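Local coordinates for SusD superfamily protein (Bacteroides vulgatus ATCC 8482, PDB 3JQ0) that probably binds glycans or other nutrients at the bacterial outer membrane, at residues Gly105-Tyr115 against Gln155-Ser163. Sequence-based numbering, arbitrary orientation. Where two conformers were deposited one is given.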
loop_
_atom_site.group_PDB
_atom_site.type_symbol
_atom_site.label_atom_id
_atom_site.label_comp_id
_atom_site.label_asym_id
_atom_site.label_seq_id
_atom_site.Cartn_x
_atom_site.Cartn_y
_atom_site.Cartn_z
ATOM N N GLY A 105 -21.739 7.528 2.306
ATOM C CA GLY A 105 -20.953 6.299 2.421
ATOM C C GLY A 105 -19.497 6.595 2.111
ATOM O O GLY A 105 -18.573 6.173 2.845
ATOM N N GLU A 106 -19.267 7.381 1.065
ATOM C CA GLU A 106 -17.912 7.738 0.697
ATOM C C GLU A 106 -17.216 8.629 1.714
ATOM O O GLU A 106 -16.019 8.398 2.028
ATOM C CB GLU A 106 -17.881 8.382 -0.678
ATOM C CG GLU A 106 -18.376 7.505 -1.804
ATOM C CD GLU A 106 -18.171 8.139 -3.147
ATOM O OE1 GLU A 106 -18.607 9.271 -3.324
ATOM O OE2 GLU A 106 -17.602 7.494 -4.093
ATOM N N ALA A 107 -17.914 9.648 2.216
ATOM C CA ALA A 107 -17.297 10.614 3.095
ATOM C C ALA A 107 -16.952 10.003 4.463
ATOM O O ALA A 107 -15.833 10.165 4.971
ATOM C CB ALA A 107 -18.177 11.853 3.234
ATOM N N TYR A 108 -17.912 9.286 5.050
ATOM C CA TYR A 108 -17.622 8.591 6.321
ATOM C C TYR A 108 -16.479 7.573 6.112
ATOM O O TYR A 108 -15.626 7.411 6.998
ATOM C CB TYR A 108 -18.882 7.928 6.849
ATOM C CG TYR A 108 -19.865 8.845 7.532
ATOM C CD1 TYR A 108 -19.518 9.529 8.667
ATOM C CD2 TYR A 108 -21.151 9.023 7.024
ATOM C CE1 TYR A 108 -20.421 10.359 9.331
ATOM C CE2 TYR A 108 -22.073 9.850 7.678
ATOM C CZ TYR A 108 -21.691 10.507 8.813
ATOM O OH TYR A 108 -22.603 11.320 9.470
ATOM N N GLY A 109 -16.481 6.861 4.987
ATOM C CA GLY A 109 -15.444 5.852 4.732
ATOM C C GLY A 109 -14.069 6.499 4.613
ATOM O O GLY A 109 -13.099 6.019 5.217
HETATM N N MSE A 110 -13.980 7.592 3.830
HETATM C CA MSE A 110 -12.699 8.286 3.683
HETATM C C MSE A 110 -12.213 8.861 5.003
HETATM O O MSE A 110 -10.988 8.855 5.275
HETATM C CB MSE A 110 -12.773 9.366 2.621
HETATM C CG MSE A 110 -12.902 8.865 1.178
HETATM SE SE MSE A 110 -12.810 10.279 -0.140
HETATM C CE MSE A 110 -14.584 11.027 0.154
ATOM N N ARG A 111 -13.125 9.365 5.835
ATOM C CA ARG A 111 -12.696 9.891 7.121
ATOM C C ARG A 111 -12.066 8.792 7.986
ATOM O O ARG A 111 -10.977 8.949 8.555
ATOM C CB ARG A 111 -13.852 10.589 7.868
ATOM C CG ARG A 111 -13.397 11.243 9.160
ATOM C CD ARG A 111 -14.363 12.242 9.706
ATOM N NE ARG A 111 -15.528 11.608 10.277
ATOM C CZ ARG A 111 -16.562 12.290 10.767
ATOM N NH1 ARG A 111 -16.615 13.582 10.618
ATOM N NH2 ARG A 111 -17.529 11.652 11.350
ATOM N N ALA A 112 -12.739 7.649 8.059
ATOM C CA ALA A 112 -12.228 6.495 8.811
ATOM C C ALA A 112 -10.877 6.049 8.242
ATOM O O ALA A 112 -9.973 5.695 8.995
ATOM C CB ALA A 112 -13.241 5.365 8.762
ATOM N N TYR A 113 -10.754 6.045 6.915
ATOM C CA TYR A 113 -9.530 5.609 6.254
ATOM C C TYR A 113 -8.329 6.453 6.674
ATOM O O TYR A 113 -7.254 5.958 7.017
ATOM C CB TYR A 113 -9.765 5.687 4.728
ATOM C CG TYR A 113 -8.563 5.277 3.932
ATOM C CD1 TYR A 113 -8.208 3.932 3.761
ATOM C CD2 TYR A 113 -7.731 6.235 3.365
ATOM C CE1 TYR A 113 -7.040 3.573 3.052
ATOM C CE2 TYR A 113 -6.616 5.876 2.642
ATOM C CZ TYR A 113 -6.250 4.584 2.523
ATOM O OH TYR A 113 -5.064 4.241 1.882
ATOM N N LEU A 114 -8.506 7.769 6.684
ATOM C CA LEU A 114 -7.440 8.662 7.085
ATOM C C LEU A 114 -7.115 8.498 8.571
ATOM O O LEU A 114 -5.943 8.420 8.938
ATOM C CB LEU A 114 -7.768 10.118 6.733
ATOM C CG LEU A 114 -7.878 10.428 5.255
ATOM C CD1 LEU A 114 -8.342 11.856 5.021
ATOM C CD2 LEU A 114 -6.534 10.193 4.522
ATOM N N TYR A 115 -8.135 8.448 9.412
ATOM C CA TYR A 115 -7.889 8.241 10.812
ATOM C C TYR A 115 -7.196 6.918 11.106
ATOM O O TYR A 115 -6.433 6.825 12.091
ATOM C CB TYR A 115 -9.144 8.403 11.677
ATOM C CG TYR A 115 -9.420 9.872 12.017
ATOM C CD1 TYR A 115 -8.624 10.551 12.899
ATOM C CD2 TYR A 115 -10.451 10.570 11.403
ATOM C CE1 TYR A 115 -8.837 11.895 13.184
ATOM C CE2 TYR A 115 -10.719 11.884 11.711
ATOM C CZ TYR A 115 -9.914 12.552 12.597
ATOM O OH TYR A 115 -10.083 13.901 12.909
ATOM N N GLN A 155 -13.847 5.968 17.128
ATOM C CA GLN A 155 -14.350 6.871 16.106
ATOM C C GLN A 155 -14.239 6.248 14.707
ATOM O O GLN A 155 -15.178 6.370 13.897
ATOM C CB GLN A 155 -13.609 8.208 16.170
ATOM C CG GLN A 155 -14.131 9.194 15.122
ATOM C CD GLN A 155 -15.568 9.605 15.340
ATOM O OE1 GLN A 155 -15.996 9.755 16.483
ATOM N NE2 GLN A 155 -16.330 9.764 14.247
ATOM N N ILE A 156 -13.132 5.580 14.424
ATOM C CA ILE A 156 -12.973 4.885 13.168
ATOM C C ILE A 156 -14.143 3.893 12.988
ATOM O O ILE A 156 -14.755 3.824 11.907
ATOM C CB ILE A 156 -11.587 4.186 13.087
ATOM C CG1 ILE A 156 -10.482 5.210 12.949
ATOM C CG2 ILE A 156 -11.530 3.121 11.994
ATOM C CD1 ILE A 156 -9.100 4.681 13.289
ATOM N N LYS A 157 -14.413 3.108 14.026
ATOM C CA LYS A 157 -15.488 2.122 13.964
ATOM C C LYS A 157 -16.864 2.775 13.779
ATOM O O LYS A 157 -17.720 2.256 13.070
ATOM C CB LYS A 157 -15.458 1.204 15.163
ATOM C CG LYS A 157 -14.296 0.253 15.121
ATOM C CD LYS A 157 -14.163 -0.568 16.378
ATOM C CE LYS A 157 -13.041 -1.592 16.261
ATOM N NZ LYS A 157 -12.890 -2.294 17.579
ATOM N N LYS A 158 -17.084 3.925 14.423
ATOM C CA LYS A 158 -18.330 4.642 14.269
ATOM C C LYS A 158 -18.519 5.132 12.837
ATOM O O LYS A 158 -19.603 5.051 12.273
ATOM C CB LYS A 158 -18.352 5.796 15.280
ATOM C CG LYS A 158 -19.659 6.594 15.353
ATOM C CD LYS A 158 -19.548 7.739 16.342
ATOM C CE LYS A 158 -20.816 8.593 16.341
ATOM N NZ LYS A 158 -20.700 9.883 17.050
ATOM N N ASP A 159 -17.429 5.654 12.256
ATOM C CA ASP A 159 -17.494 6.118 10.871
ATOM C C ASP A 159 -17.653 4.960 9.886
ATOM O O ASP A 159 -18.335 5.112 8.880
ATOM C CB ASP A 159 -16.266 6.961 10.581
ATOM C CG ASP A 159 -16.358 8.346 11.185
ATOM O OD1 ASP A 159 -17.485 8.838 11.413
ATOM O OD2 ASP A 159 -15.269 8.980 11.363
ATOM N N ILE A 160 -16.999 3.821 10.143
ATOM C CA ILE A 160 -17.184 2.637 9.310
ATOM C C ILE A 160 -18.679 2.224 9.345
ATOM O O ILE A 160 -19.281 1.912 8.312
ATOM C CB ILE A 160 -16.269 1.483 9.753
ATOM C CG1 ILE A 160 -14.822 1.795 9.374
ATOM C CG2 ILE A 160 -16.758 0.151 9.189
ATOM C CD1 ILE A 160 -13.803 0.902 10.034
ATOM N N GLN A 161 -19.260 2.198 10.554
ATOM C CA GLN A 161 -20.676 1.845 10.677
ATOM C C GLN A 161 -21.540 2.833 9.890
ATOM O O GLN A 161 -22.456 2.439 9.193
ATOM C CB GLN A 161 -21.063 1.780 12.167
ATOM C CG GLN A 161 -22.541 1.496 12.455
ATOM C CD GLN A 161 -22.811 1.603 13.952
ATOM O OE1 GLN A 161 -22.537 2.650 14.575
ATOM N NE2 GLN A 161 -23.315 0.556 14.531
ATOM N N ALA A 162 -21.281 4.132 10.056
ATOM C CA ALA A 162 -22.041 5.147 9.338
ATOM C C ALA A 162 -21.920 4.952 7.826
ATOM O O ALA A 162 -22.886 5.070 7.063
ATOM C CB ALA A 162 -21.637 6.550 9.752
ATOM N N SER A 163 -20.697 4.656 7.373
ATOM C CA SER A 163 -20.436 4.453 5.949
ATOM C C SER A 163 -21.220 3.253 5.413
ATOM O O SER A 163 -21.922 3.356 4.400
ATOM C CB SER A 163 -18.946 4.260 5.729
ATOM O OG SER A 163 -18.684 3.978 4.345
#
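Ala112 projects its methyl from helix 97-122 into a hollow on helix 149-167 lined by Ile156, Asp159 and Ile160; its CB lies 3.9 Å from Asp159 CB and 4.0 Å from Ile160 CG1. The axes of these antiparallel segments cross at -158° and approach to 7.7 Å, a spacing that suits the small residues Gly105, Gly109, Ala112, Ala162 and Ser163 between them. Beyond Ala112, Ile156 lays CG1 against Tyr115 CB at 3.7 Å. Two turns back along the same side of helix 97-122, Ala162 sets its methyl over the centre of the Tyr108 ring, a CH-pi contact with CB 10° off the ring normal. Ser163 fills the groove left by Gly105 and Gly109: its OG points opposite the backbone N (chi1 177°), and the hydroxyl donates to Gly105 O at 2.7 Å, while Gly109 N reaches that oxygen from the opposite face of the carbonyl plane. Arg111, bent at chi3, grips Asp159 side-on: NH2 meets OD1 at 2.8 Å, almost straight and in the guanidinium plane, whereas NE reaches OD2 at 2.9 Å from above the carboxylate plane. Gln155 NE2 donates to OD2 from the opposite face, and Asn83 accepts from Arg111 NH1. Were Asp159 an alanine, the buried Arg111 guanidinium would probably be left without its counter-charge and the Gln155 amide free to turn. Helix 75-91 meets Tyr108 and Arg111, and helix 182-199 meets Ala112, placing this pair inside the helical, TPR-like part of the SusD fold. Close apolar fit thus coexists with a buried ion pair, whose side-on grip is likely to favour a charged Asp159 and fix the rotation of both groups.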